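Local coordinates for conserved hypothetical exported protein (Bacteroides fragilis, PDB 4JJA) that is of unknown function but belongs to a family generally assigned as exo-beta-N-acetylmuramidases, and so may trim sugars from peptidoglycan fragments, at residues Ala10-Ala15 with Pro201-Thr206; Lys38-Ile43 with Ile106-Asp111; Phe28-Gly33 with Tyr117-Ser122; Ala15-Leu20 with Asn47-Val52. All blocks are in the same frame, centred on the assembly; numbering follows the deposited sequence. Where two conformers were deposited one is given.

All four contacts involve the N-terminal parallel sheet or its attached helices and loops. Interactions 1 and 4 share Ala15 and helix 13-20, joined by a probable hydrogen bond between Tyr16 OH and Ala10 O (2.7 Å). Interaction 2, where helix 40-46 meets strand 104-107, touches the other three: Ala10 CB reaches Asp108 OD2 at 3.7 Å, Leu41 CD1 meets Val51 CG1 at 3.4 Å, and probable hydrogen bonds link Ser29 OG to Asp108 O (2.6 Å) and Phe28 N to Ile106 O (2.7 Å). Interactions 3 and 4, centres about 20 Å apart, do not touch. A glycerol, probably from the crystallisation liquor though possibly marking a pocket, lies about 4 Å from the Tyr119 side chain.

Interaction 1 (Ala10-Ala15 with Pro201-Thr206)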
loop_
_atom_site.group_PDB
_atom_site.type_symbol
_atom_site.label_atom_id
_atom_site.label_comp_id
_atom_site.label_asym_id
_atom_site.label_seq_id
_atom_site.Cartn_x
_atom_site.Cartn_y
_atom_site.Cartn_z
ATOM N N ALA A 10 11.640 -8.332 -11.491
ATOM C CA ALA A 10 11.517 -8.022 -12.924
ATOM C C ALA A 10 12.867 -7.909 -13.619
ATOM O O ALA A 10 12.939 -8.091 -14.836
ATOM C CB ALA A 10 10.698 -6.777 -13.141
ATOM N N GLU A 11 13.943 -7.627 -12.894
ATOM C CA GLU A 11 15.287 -7.545 -13.471
ATOM C C GLU A 11 15.857 -8.905 -13.818
ATOM O O GLU A 11 16.799 -9.009 -14.611
ATOM C CB GLU A 11 16.241 -6.901 -12.457
ATOM C CG GLU A 11 16.045 -5.446 -12.260
ATOM C CD GLU A 11 17.006 -4.881 -11.229
ATOM O OE1 GLU A 11 16.693 -4.937 -10.028
ATOM O OE2 GLU A 11 18.104 -4.409 -11.631
ATOM N N GLN A 12 15.339 -9.950 -13.193
ATOM C CA GLN A 12 15.890 -11.299 -13.281
ATOM C C GLN A 12 15.274 -12.065 -14.475
ATOM O O GLN A 12 14.616 -13.087 -14.319
ATOM C CB GLN A 12 15.638 -12.055 -11.984
ATOM C CG GLN A 12 16.295 -11.346 -10.807
ATOM C CD GLN A 12 15.865 -11.979 -9.503
ATOM O OE1 GLN A 12 16.078 -13.199 -9.288
ATOM N NE2 GLN A 12 15.318 -11.168 -8.611
ATOM N N THR A 13 15.484 -11.500 -15.665
ATOM C CA THR A 13 14.823 -12.029 -16.846
ATOM C C THR A 13 15.171 -13.487 -17.102
ATOM O O THR A 13 14.338 -14.239 -17.585
ATOM C CB THR A 13 15.078 -11.192 -18.065
ATOM O OG1 THR A 13 16.472 -11.205 -18.343
ATOM C CG2 THR A 13 14.598 -9.763 -17.865
ATOM N N LYS A 14 16.370 -13.935 -16.767
ATOM C CA LYS A 14 16.677 -15.351 -17.006
ATOM C C LYS A 14 15.858 -16.282 -16.102
ATOM O O LYS A 14 15.610 -17.462 -16.444
ATOM C CB LYS A 14 18.203 -15.595 -16.960
ATOM C CG LYS A 14 18.942 -14.906 -18.118
ATOM C CD LYS A 14 20.459 -14.830 -17.927
ATOM C CE LYS A 14 21.025 -16.170 -17.437
ATOM N NZ LYS A 14 22.445 -16.047 -16.892
ATOM N N ALA A 15 15.354 -15.763 -14.998
ATOM C CA ALA A 15 14.491 -16.527 -14.120
ATOM C C ALA A 15 13.067 -16.712 -14.609
ATOM O O ALA A 15 12.461 -17.717 -14.317
ATOM C CB ALA A 15 14.476 -15.937 -12.672
ATOM N N PRO A 201 11.472 -13.950 -6.352
ATOM C CA PRO A 201 11.837 -13.086 -5.234
ATOM C C PRO A 201 12.925 -12.103 -5.584
ATOM O O PRO A 201 13.738 -12.347 -6.471
ATOM C CB PRO A 201 12.338 -14.085 -4.158
ATOM C CG PRO A 201 11.766 -15.387 -4.504
ATOM C CD PRO A 201 11.680 -15.370 -6.005
ATOM N N CYS A 202 12.953 -10.998 -4.861
ATOM C CA CYS A 202 14.077 -10.108 -4.954
ATOM C C CYS A 202 15.354 -10.794 -4.458
ATOM O O CYS A 202 15.290 -11.656 -3.579
ATOM C CB CYS A 202 13.883 -8.905 -4.047
ATOM S SG CYS A 202 12.431 -7.902 -4.388
ATOM N N LYS A 203 16.486 -10.345 -4.985
ATOM C CA LYS A 203 17.796 -10.731 -4.436
ATOM C C LYS A 203 18.357 -9.571 -3.646
ATOM O O LYS A 203 17.995 -8.417 -3.886
ATOM C CB LYS A 203 18.771 -11.117 -5.522
ATOM C CG LYS A 203 18.309 -12.338 -6.310
ATOM C CD LYS A 203 19.308 -12.725 -7.406
ATOM C CE LYS A 203 19.046 -14.103 -7.963
ATOM N NZ LYS A 203 18.611 -15.122 -6.963
ATOM N N ASN A 204 19.231 -9.889 -2.696
ATOM C CA ASN A 204 19.865 -8.897 -1.814
ATOM C C ASN A 204 18.832 -8.120 -1.036
ATOM O O ASN A 204 18.902 -6.909 -0.903
ATOM C CB ASN A 204 20.783 -7.973 -2.612
ATOM C CG ASN A 204 21.808 -8.731 -3.428
ATOM O OD1 ASN A 204 22.316 -9.801 -3.003
ATOM N ND2 ASN A 204 22.110 -8.196 -4.607
ATOM N N TYR A 205 17.869 -8.863 -0.510
ATOM C CA TYR A 205 16.737 -8.249 0.220
ATOM C C TYR A 205 16.358 -9.080 1.434
ATOM O O TYR A 205 16.150 -10.289 1.337
ATOM C CB TYR A 205 15.506 -8.144 -0.716
ATOM C CG TYR A 205 14.324 -7.463 -0.067
ATOM C CD1 TYR A 205 14.371 -6.141 0.333
ATOM C CD2 TYR A 205 13.132 -8.150 0.135
ATOM C CE1 TYR A 205 13.281 -5.580 0.983
ATOM C CE2 TYR A 205 12.025 -7.563 0.770
ATOM C CZ TYR A 205 12.096 -6.263 1.150
ATOM O OH TYR A 205 10.997 -5.684 1.798
ATOM N N THR A 206 16.305 -8.412 2.597
ATOM C CA THR A 206 15.807 -8.983 3.829
ATOM C C THR A 206 14.717 -8.059 4.348
ATOM O O THR A 206 14.555 -6.920 3.889
ATOM C CB THR A 206 16.904 -9.074 4.912
ATOM O OG1 THR A 206 17.208 -7.756 5.342
ATOM C CG2 THR A 206 18.155 -9.801 4.357
HETATM O O HOH W 1 14.925 -14.646 -7.517
#
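Pro201 meets Gln12 through its backbone: the carboxamide nitrogen NE2 of Gln12 donates to Pro201 O at 2.9 Å. The N-H...O angle is 152°, and the donor is tilted somewhat from the carbonyl plane. The bond uses a main-chain oxygen and so does not depend on the side chain; what proline adds is a restricted phi that helps hold the extended chain from which this carbonyl points. The same oxygen takes a second bond from a water, 2.8 Å from Pro201 O, which also donates to Gln12 OE1 at 2.6 Å. Both ends of the glutamine amide are therefore tied to a single carbonyl, one directly and one through water, which should fix the flip of the amide. Cys202 turns its CB away from Gln12. At Lys203 the methylenes run alongside the amide, CE lying 3.4 Å from Gln12 OE1, and the bend at chi4 (-38°) keeps NZ near OE1 without a hydrogen bond. Lysine suits an exposed place, its chain apolar and its end charged. Gln12 reaches across because its chain runs extended beyond CG (chi2 171°), out from an inverse gamma turn centred on this residue. NE2 also bonds Ile8 O. The contact thus joins the turn just before helix 13-20 to the loop that leaves strand 197-200, an outermost strand of the parallel sheet, where Tyr368 packs on Pro201.

Interaction 2 (Lys38-Ile43 with Ile106-Asp111)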
loop_
_atom_site.group_PDB
_atom_site.type_symbol
_atom_site.label_atom_id
_atom_site.label_comp_id
_atom_site.label_asym_id
_atom_site.label_seq_id
_atom_site.Cartn_x
_atom_site.Cartn_y
_atom_site.Cartn_z
ATOM N N LYS A 38 11.596 1.813 -19.420
ATOM C CA LYS A 38 10.642 0.936 -20.089
ATOM C C LYS A 38 9.723 0.310 -19.064
ATOM O O LYS A 38 10.144 -0.135 -18.016
ATOM C CB LYS A 38 11.423 -0.167 -20.846
ATOM C CG LYS A 38 12.269 0.348 -21.988
ATOM C CD LYS A 38 13.111 -0.748 -22.679
ATOM C CE LYS A 38 13.855 -0.226 -23.916
ATOM N NZ LYS A 38 12.955 0.552 -24.822
ATOM N N HIS A 39 8.427 0.247 -19.372
ATOM C CA HIS A 39 7.547 -0.548 -18.578
ATOM C C HIS A 39 7.877 -2.044 -18.857
ATOM O O HIS A 39 8.360 -2.420 -19.948
ATOM C CB HIS A 39 6.104 -0.255 -18.883
ATOM C CG HIS A 39 5.197 -0.789 -17.832
ATOM N ND1 HIS A 39 4.659 -2.055 -17.889
ATOM C CD2 HIS A 39 4.774 -0.235 -16.654
ATOM C CE1 HIS A 39 3.936 -2.254 -16.799
ATOM N NE2 HIS A 39 3.952 -1.151 -16.054
ATOM N N LEU A 40 7.664 -2.905 -17.872
ATOM C CA LEU A 40 7.754 -4.365 -18.097
ATOM C C LEU A 40 7.044 -4.700 -19.412
ATOM O O LEU A 40 7.504 -5.544 -20.184
ATOM C CB LEU A 40 7.048 -5.102 -16.959
ATOM C CG LEU A 40 6.862 -6.605 -17.126
ATOM C CD1 LEU A 40 8.282 -7.231 -17.075
ATOM C CD2 LEU A 40 5.862 -7.203 -16.037
ATOM N N LEU A 41 5.915 -4.066 -19.675
ATOM C CA LEU A 41 5.157 -4.284 -20.906
ATOM C C LEU A 41 6.067 -4.111 -22.146
ATOM O O LEU A 41 6.032 -4.909 -23.059
ATOM C CB LEU A 41 3.976 -3.304 -20.952
ATOM C CG LEU A 41 3.241 -3.266 -22.294
ATOM C CD1 LEU A 41 2.577 -4.572 -22.582
ATOM C CD2 LEU A 41 2.248 -2.113 -22.300
ATOM N N ASP A 42 6.857 -3.055 -22.148
ATOM C CA ASP A 42 7.749 -2.746 -23.291
ATOM C C ASP A 42 8.867 -3.761 -23.398
ATOM O O ASP A 42 9.204 -4.235 -24.499
ATOM C CB ASP A 42 8.341 -1.361 -23.131
ATOM C CG ASP A 42 7.262 -0.276 -23.085
ATOM O OD1 ASP A 42 6.349 -0.222 -23.952
ATOM O OD2 ASP A 42 7.240 0.485 -22.095
ATOM N N ILE A 43 9.441 -4.152 -22.277
ATOM C CA ILE A 43 10.525 -5.115 -22.265
ATOM C C ILE A 43 10.023 -6.455 -22.820
ATOM O O ILE A 43 10.698 -7.110 -23.650
ATOM C CB ILE A 43 11.056 -5.300 -20.869
ATOM C CG1 ILE A 43 11.772 -4.009 -20.439
ATOM C CG2 ILE A 43 12.005 -6.480 -20.753
ATOM C CD1 ILE A 43 11.929 -3.866 -18.946
ATOM N N ILE A 106 0.908 -11.535 -14.941
ATOM C CA ILE A 106 2.104 -11.062 -14.201
ATOM C C ILE A 106 1.695 -9.911 -13.303
ATOM O O ILE A 106 1.132 -8.957 -13.779
ATOM C CB ILE A 106 3.196 -10.581 -15.149
ATOM C CG1 ILE A 106 3.573 -11.663 -16.134
ATOM C CG2 ILE A 106 4.429 -10.209 -14.358
ATOM C CD1 ILE A 106 4.562 -11.236 -17.177
ATOM N N VAL A 107 2.038 -10.000 -12.020
ATOM C CA VAL A 107 1.960 -8.880 -11.099
ATOM C C VAL A 107 3.355 -8.236 -10.982
ATOM O O VAL A 107 4.335 -8.894 -10.660
ATOM C CB VAL A 107 1.499 -9.349 -9.719
ATOM C CG1 VAL A 107 1.604 -8.199 -8.673
ATOM C CG2 VAL A 107 0.100 -9.991 -9.773
ATOM N N ASP A 108 3.422 -6.942 -11.270
ATOM C CA ASP A 108 4.674 -6.186 -11.109
ATOM C C ASP A 108 4.329 -4.760 -10.750
ATOM O O ASP A 108 4.081 -3.949 -11.625
ATOM C CB ASP A 108 5.590 -6.234 -12.352
ATOM C CG ASP A 108 6.974 -5.598 -12.086
ATOM O OD1 ASP A 108 7.531 -5.728 -10.936
ATOM O OD2 ASP A 108 7.526 -4.933 -13.024
ATOM N N ILE A 109 4.337 -4.458 -9.458
ATOM C CA ILE A 109 3.825 -3.176 -9.029
ATOM C C ILE A 109 4.447 -2.842 -7.707
ATOM O O ILE A 109 4.662 -3.746 -6.893
ATOM C CB ILE A 109 2.265 -3.175 -8.970
ATOM C CG1 ILE A 109 1.689 -1.746 -8.927
ATOM C CG2 ILE A 109 1.704 -4.078 -7.842
ATOM C CD1 ILE A 109 0.189 -1.729 -9.178
ATOM N N GLN A 110 4.706 -1.557 -7.488
ATOM C CA GLN A 110 5.362 -1.093 -6.248
ATOM C C GLN A 110 4.324 -0.664 -5.214
ATOM O O GLN A 110 3.607 0.327 -5.405
ATOM C CB GLN A 110 6.337 0.053 -6.537
ATOM C CG GLN A 110 7.084 0.518 -5.301
ATOM C CD GLN A 110 7.959 -0.583 -4.714
ATOM O OE1 GLN A 110 8.909 -1.025 -5.349
ATOM N NE2 GLN A 110 7.637 -1.035 -3.510
ATOM N N ASP A 111 4.319 -1.375 -4.071
ATOM C CA ASP A 111 3.446 -1.171 -2.944
ATOM C C ASP A 111 4.159 -0.360 -1.841
ATOM O O ASP A 111 5.385 -0.206 -1.869
ATOM C CB ASP A 111 3.076 -2.595 -2.382
ATOM C CG ASP A 111 2.143 -2.543 -1.249
ATOM O OD1 ASP A 111 1.146 -1.807 -1.347
ATOM O OD2 ASP A 111 2.425 -3.218 -0.216
#
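Leu40 packs against Ile106 and Asp108 through one methyl branch. Its CD2 lies 3.7 Å from Ile106 CG2 and 3.8 Å from Asp108 CB, so the tight part of the contact is wholly aliphatic. Leu40 sends CG anti to its backbone nitrogen (chi1 171°), which carries the branched end from the first turn of helix 40-46 toward strand 104-107. A leucine fits because its two branches serve different neighbours: CD2 meets two residues on one face of the chain, while CD1 packs near Tyr16 OH. A beta-branched isoleucine suits the strand, its CG2 facing Leu40. Ile27 and Leu140, from the strands flanking 104-107, also touch Leu40.

The looser side is polar rather than open to solvent, since all three touching residues are buried. There Asp108 OD2 comes only to 4.0 Å from Leu40 CB, while Asp108 OD1 forms a salt bridge with Arg142, which would help offset the buried charge. At the helix start lies a capping box: His39 N donates to Asp42 OD2 at 3.0 Å, an oxygen that also pairs with Arg62. His39 ND1 takes a nearly straight bond from Leu41 N (171°), and its NE2 is bonded to Ser29 OG. Helix 40-46 lies in the connection between parallel strands 24-28 and 50-56 and packs on the sheet through Leu40, as in a beta-alpha-beta crossover, consistent with the Rossmann-like clan of the N-terminal family.

Interaction 3 (Phe28-Gly33 with Tyr117-Ser122); sequences FSNHTG and YTYYIS
Van der Waals packing comes from Phe28, whose CZ lies 3.7 Å from Ser122 CB, with Tyr119 O a looser neighbour of CZ at 4.1 Å. With CG anti to the backbone nitrogen (chi1 172°), the ring leaves strand 24-28 toward helix 119-132, where a small serine lets it come close. The polar meeting is that of Asn30 and Tyr119: Asn30 ND2 comes within 2.9 Å of Tyr119 OH, but the angle is too poor for a hydrogen bond, and the amide stands almost perpendicular to the ring (83°). Glu58 supplies the real partner, taking a bond from Asn30 ND2 and a weak one from Tyr119 OH. Within the loop, Asn30 OD1 accepts from Thr32 N at 2.9 Å, an Asx turn whose donor lies above the carbonyl plane (45°), and from Thr32 OG1 at 2.7 Å, in that plane. These two bonds fix the amide so that ND2 bonds Glu58 OE1, the phenol oxygen merely close by. The chemistry is consistent with a held polar cluster; a glycerol, probably from the crystallisation liquor, lies near Tyr119.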
loop_
_atom_site.group_PDB
_atom_site.type_symbol
_atom_site.label_atom_id
_atom_site.label_comp_id
_atom_site.label_asym_id
_atom_site.label_seq_id
_atom_site.Cartn_x
_atom_site.Cartn_y
_atom_site.Cartn_z
ATOM N N PHE A 28 -0.615 -6.982 -14.496
ATOM C CA PHE A 28 -1.191 -6.086 -13.507
ATOM C C PHE A 28 -0.077 -5.206 -13.032
ATOM O O PHE A 28 0.878 -5.674 -12.395
ATOM C CB PHE A 28 -1.820 -6.841 -12.352
ATOM C CG PHE A 28 -2.268 -5.962 -11.199
ATOM C CD1 PHE A 28 -3.257 -5.043 -11.371
ATOM C CD2 PHE A 28 -1.714 -6.090 -9.939
ATOM C CE1 PHE A 28 -3.689 -4.242 -10.292
ATOM C CE2 PHE A 28 -2.107 -5.311 -8.886
ATOM C CZ PHE A 28 -3.078 -4.392 -9.055
ATOM N N SER A 29 -0.173 -3.927 -13.344
ATOM C CA SER A 29 0.879 -2.983 -13.039
ATOM C C SER A 29 0.367 -1.556 -13.173
ATOM O O SER A 29 -0.817 -1.330 -13.401
ATOM C CB SER A 29 2.064 -3.230 -13.995
ATOM O OG SER A 29 3.232 -2.516 -13.650
ATOM N N ASN A 30 1.308 -0.630 -12.985
ATOM C CA ASN A 30 1.061 0.792 -13.195
ATOM C C ASN A 30 2.385 1.429 -13.578
ATOM O O ASN A 30 3.331 0.734 -13.950
ATOM C CB ASN A 30 0.355 1.443 -11.982
ATOM C CG ASN A 30 1.223 1.516 -10.755
ATOM O OD1 ASN A 30 2.403 1.158 -10.801
ATOM N ND2 ASN A 30 0.635 2.008 -9.648
ATOM N N HIS A 31 2.501 2.743 -13.411
ATOM C CA HIS A 31 3.696 3.432 -13.802
ATOM C C HIS A 31 4.943 3.050 -13.018
ATOM O O HIS A 31 6.032 3.419 -13.419
ATOM C CB HIS A 31 3.472 4.959 -13.673
ATOM C CG HIS A 31 3.309 5.390 -12.262
ATOM N ND1 HIS A 31 2.208 5.057 -11.509
ATOM C CD2 HIS A 31 4.178 6.005 -11.427
ATOM C CE1 HIS A 31 2.399 5.480 -10.267
ATOM N NE2 HIS A 31 3.582 6.062 -10.200
ATOM N N THR A 32 4.775 2.360 -11.888
ATOM C CA THR A 32 5.946 1.938 -11.119
ATOM C C THR A 32 6.578 0.649 -11.647
ATOM O O THR A 32 7.663 0.291 -11.189
ATOM C CB THR A 32 5.605 1.718 -9.623
ATOM O OG1 THR A 32 4.664 0.617 -9.494
ATOM C CG2 THR A 32 5.051 3.007 -8.991
ATOM N N GLY A 33 5.913 -0.030 -12.585
ATOM C CA GLY A 33 6.374 -1.348 -13.061
ATOM C C GLY A 33 7.416 -1.236 -14.129
ATOM O O GLY A 33 7.295 -1.848 -15.196
ATOM N N TYR A 117 -3.592 0.866 1.895
ATOM C CA TYR A 117 -3.090 1.155 0.543
ATOM C C TYR A 117 -3.446 -0.079 -0.265
ATOM O O TYR A 117 -2.928 -1.155 0.013
ATOM C CB TYR A 117 -1.611 1.407 0.594
ATOM C CG TYR A 117 -1.060 2.017 -0.689
ATOM C CD1 TYR A 117 -1.001 3.381 -0.829
ATOM C CD2 TYR A 117 -0.516 1.240 -1.700
ATOM C CE1 TYR A 117 -0.489 3.982 -1.932
ATOM C CE2 TYR A 117 0.008 1.809 -2.846
ATOM C CZ TYR A 117 0.018 3.198 -2.955
ATOM O OH TYR A 117 0.567 3.738 -4.099
ATOM N N THR A 118 -4.282 0.129 -1.294
ATOM C CA THR A 118 -5.231 -0.886 -1.808
ATOM C C THR A 118 -4.842 -1.786 -2.939
ATOM O O THR A 118 -5.656 -2.588 -3.390
ATOM C CB THR A 118 -6.584 -0.237 -2.260
ATOM O OG1 THR A 118 -6.399 0.631 -3.382
ATOM C CG2 THR A 118 -7.198 0.530 -1.104
ATOM N N TYR A 119 -3.615 -1.698 -3.407
ATOM C CA TYR A 119 -3.212 -2.564 -4.536
ATOM C C TYR A 119 -3.353 -4.049 -4.199
ATOM O O TYR A 119 -3.721 -4.824 -5.059
ATOM C CB TYR A 119 -1.779 -2.326 -4.988
ATOM C CG TYR A 119 -1.480 -0.976 -5.560
ATOM C CD1 TYR A 119 -2.496 -0.137 -6.023
ATOM C CD2 TYR A 119 -0.166 -0.543 -5.640
ATOM C CE1 TYR A 119 -2.175 1.131 -6.568
ATOM C CE2 TYR A 119 0.138 0.687 -6.174
ATOM C CZ TYR A 119 -0.878 1.515 -6.609
ATOM O OH TYR A 119 -0.584 2.767 -7.158
ATOM N N TYR A 120 -3.111 -4.463 -2.949
ATOM C CA TYR A 120 -3.243 -5.863 -2.639
ATOM C C TYR A 120 -4.702 -6.335 -2.762
ATOM O O TYR A 120 -4.958 -7.530 -2.961
ATOM C CB TYR A 120 -2.660 -6.235 -1.247
ATOM C CG TYR A 120 -3.510 -5.776 -0.081
ATOM C CD1 TYR A 120 -4.515 -6.553 0.440
ATOM C CD2 TYR A 120 -3.338 -4.524 0.448
ATOM C CE1 TYR A 120 -5.334 -6.119 1.476
ATOM C CE2 TYR A 120 -4.146 -4.044 1.463
ATOM C CZ TYR A 120 -5.157 -4.835 1.986
ATOM O OH TYR A 120 -5.992 -4.397 2.988
ATOM N N ILE A 121 -5.666 -5.415 -2.582
ATOM C CA ILE A 121 -7.084 -5.803 -2.715
ATOM C C ILE A 121 -7.374 -6.092 -4.173
ATOM O O ILE A 121 -7.990 -7.096 -4.482
ATOM C CB ILE A 121 -8.039 -4.758 -2.137
ATOM C CG1 ILE A 121 -7.748 -4.559 -0.636
ATOM C CG2 ILE A 121 -9.483 -5.147 -2.405
ATOM C CD1 ILE A 121 -8.677 -3.590 0.082
ATOM N N SER A 122 -6.813 -5.297 -5.066
ATOM C CA SER A 122 -6.919 -5.599 -6.497
ATOM C C SER A 122 -6.255 -6.948 -6.798
ATOM O O SER A 122 -6.738 -7.721 -7.597
ATOM C CB SER A 122 -6.305 -4.485 -7.343
ATOM O OG SER A 122 -7.036 -3.289 -7.226
#

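Interaction 4 (Ala15-Leu20 with Asn47-Val52); sequences AYFPIL and NNFNVV
The ring of Phe49 turns its edge into one face of Phe17, an edge-to-face (T-shaped) pair with centroids 4.8 Å apart and planes at 63°. Phe49 CE2 sits over the centre of the Phe17 ring and CZ lies 3.6 Å from Phe17 CG, while Tyr16 CD1 lies in plane at the Phe17 edge. Asn47 approaches the same ring obliquely, its CG 3.6 Å from Phe17 CE2 and its amide plane inclined to the ring; the polar end is occupied elsewhere, ND2 bonding Ile43 O in helix 40-46. Phe49 in turn receives Leu20 CB at 3.7 Å from CE1, and that same CE1 is 3.6 Å from Phe17 O. Its CG, anti to the carbonyl carbon (chi1 -66°), projects the ring from the loop toward helix 13-20, against Phe17 and Leu20. Phenylalanine suits this site because one flat ring can reach a second aromatic, a leucine and a backbone carbonyl together. Just before it, Asn48 has the positive phi of the C-prime residue in a Schellman motif that ends helix 40-46, bringing the chain round into strand 50-56. A water accepts from Asn50 N at 2.9 Å and makes only a long, weak bond to Leu20 O. No direct hydrogen bond crosses the contact. Its chemistry implies cohesion by aromatic and aliphatic packing, with polarised ring C-H groups of Phe49 set toward the pi face of Phe17, and the carbonyl oxygen only packing beside CE1.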
loop_
_atom_site.group_PDB
_atom_site.type_symbol
_atom_site.label_atom_id
_atom_site.label_comp_id
_atom_site.label_asym_id
_atom_site.label_seq_id
_atom_site.Cartn_x
_atom_site.Cartn_y
_atom_site.Cartn_z
ATOM N N ALA A 15 15.354 -15.763 -14.998
ATOM C CA ALA A 15 14.491 -16.527 -14.120
ATOM C C ALA A 15 13.067 -16.712 -14.609
ATOM O O ALA A 15 12.461 -17.717 -14.317
ATOM C CB ALA A 15 14.476 -15.937 -12.672
ATOM N N TYR A 16 12.534 -15.769 -15.357
ATOM C CA TYR A 16 11.133 -15.860 -15.746
ATOM C C TYR A 16 10.839 -15.795 -17.224
ATOM O O TYR A 16 9.757 -16.202 -17.607
ATOM C CB TYR A 16 10.283 -14.852 -14.990
ATOM C CG TYR A 16 10.514 -13.411 -15.306
ATOM C CD1 TYR A 16 9.804 -12.798 -16.328
ATOM C CD2 TYR A 16 11.471 -12.638 -14.630
ATOM C CE1 TYR A 16 9.992 -11.503 -16.671
ATOM C CE2 TYR A 16 11.680 -11.316 -14.992
ATOM C CZ TYR A 16 10.936 -10.730 -15.996
ATOM O OH TYR A 16 11.113 -9.405 -16.357
ATOM N N PHE A 17 11.761 -15.377 -18.076
ATOM C CA PHE A 17 11.496 -15.422 -19.522
ATOM C C PHE A 17 11.067 -16.823 -19.974
ATOM O O PHE A 17 10.105 -16.958 -20.710
ATOM C CB PHE A 17 12.661 -14.866 -20.326
ATOM C CG PHE A 17 12.660 -13.365 -20.514
ATOM C CD1 PHE A 17 11.923 -12.515 -19.708
ATOM C CD2 PHE A 17 13.506 -12.800 -21.423
ATOM C CE1 PHE A 17 11.963 -11.173 -19.890
ATOM C CE2 PHE A 17 13.528 -11.443 -21.621
ATOM C CZ PHE A 17 12.767 -10.633 -20.869
ATOM N N PRO A 18 11.674 -17.889 -19.464
ATOM C CA PRO A 18 11.195 -19.230 -19.896
ATOM C C PRO A 18 9.788 -19.560 -19.449
ATOM O O PRO A 18 9.107 -20.364 -20.117
ATOM C CB PRO A 18 12.216 -20.172 -19.285
ATOM C CG PRO A 18 13.491 -19.321 -19.301
ATOM C CD PRO A 18 12.986 -17.957 -18.831
ATOM N N ILE A 19 9.345 -19.020 -18.332
ATOM C CA ILE A 19 7.974 -19.234 -17.868
ATOM C C ILE A 19 6.992 -18.631 -18.869
ATOM O O ILE A 19 5.914 -19.181 -19.082
ATOM C CB ILE A 19 7.734 -18.597 -16.434
ATOM C CG1 ILE A 19 8.656 -19.219 -15.413
ATOM C CG2 ILE A 19 6.337 -18.813 -15.969
ATOM C CD1 ILE A 19 8.640 -18.559 -14.056
ATOM N N LEU A 20 7.349 -17.497 -19.462
ATOM C CA LEU A 20 6.451 -16.751 -20.296
ATOM C C LEU A 20 6.470 -17.209 -21.751
ATOM O O LEU A 20 5.565 -16.898 -22.504
ATOM C CB LEU A 20 6.855 -15.279 -20.263
ATOM C CG LEU A 20 6.783 -14.634 -18.867
ATOM C CD1 LEU A 20 7.242 -13.159 -19.017
ATOM C CD2 LEU A 20 5.407 -14.753 -18.239
ATOM N N ASN A 47 11.103 -8.349 -26.476
ATOM C CA ASN A 47 11.608 -9.700 -26.427
ATOM C C ASN A 47 10.639 -10.718 -27.057
ATOM O O ASN A 47 10.805 -11.909 -26.842
ATOM C CB ASN A 47 12.018 -10.065 -25.008
ATOM C CG ASN A 47 13.328 -9.428 -24.625
ATOM O OD1 ASN A 47 14.399 -9.938 -24.963
ATOM N ND2 ASN A 47 13.251 -8.275 -23.955
ATOM N N ASN A 48 9.662 -10.211 -27.813
ATOM C CA ASN A 48 8.747 -10.996 -28.645
ATOM C C ASN A 48 7.774 -11.844 -27.846
ATOM O O ASN A 48 7.213 -12.829 -28.348
ATOM C CB ASN A 48 9.510 -11.827 -29.695
ATOM C CG ASN A 48 10.377 -10.973 -30.581
ATOM O OD1 ASN A 48 9.942 -9.916 -31.050
ATOM N ND2 ASN A 48 11.619 -11.399 -30.794
ATOM N N PHE A 49 7.503 -11.422 -26.604
ATOM C CA PHE A 49 6.440 -12.051 -25.844
ATOM C C PHE A 49 5.073 -11.459 -26.240
ATOM O O PHE A 49 4.929 -10.281 -26.574
ATOM C CB PHE A 49 6.686 -11.904 -24.335
ATOM C CG PHE A 49 7.868 -12.628 -23.862
ATOM C CD1 PHE A 49 7.805 -13.970 -23.647
ATOM C CD2 PHE A 49 9.070 -11.991 -23.640
ATOM C CE1 PHE A 49 8.928 -14.676 -23.225
ATOM C CE2 PHE A 49 10.175 -12.683 -23.220
ATOM C CZ PHE A 49 10.109 -14.018 -23.003
ATOM N N ASN A 50 4.082 -12.306 -26.122
ATOM C CA ASN A 50 2.717 -11.970 -26.526
ATOM C C ASN A 50 1.923 -11.399 -25.346
ATOM O O ASN A 50 1.215 -12.122 -24.661
ATOM C CB ASN A 50 2.048 -13.233 -27.068
ATOM C CG ASN A 50 0.682 -12.966 -27.604
ATOM O OD1 ASN A 50 0.340 -11.812 -27.940
ATOM N ND2 ASN A 50 -0.122 -14.046 -27.704
ATOM N N VAL A 51 2.047 -10.089 -25.146
ATOM C CA VAL A 51 1.274 -9.423 -24.108
ATOM C C VAL A 51 -0.059 -8.986 -24.711
ATOM O O VAL A 51 -0.076 -8.249 -25.710
ATOM C CB VAL A 51 2.019 -8.242 -23.474
ATOM C CG1 VAL A 51 1.182 -7.611 -22.337
ATOM C CG2 VAL A 51 3.404 -8.679 -22.946
ATOM N N VAL A 52 -1.150 -9.464 -24.128
ATOM C CA VAL A 52 -2.482 -9.300 -24.700
ATOM C C VAL A 52 -3.343 -8.345 -23.918
ATOM O O VAL A 52 -4.382 -7.907 -24.438
ATOM C CB VAL A 52 -3.188 -10.672 -24.831
ATOM C CG1 VAL A 52 -2.370 -11.612 -25.740
ATOM C CG2 VAL A 52 -3.520 -11.303 -23.535
HETATM O O HOH W 2 4.588 -15.036 -25.290
#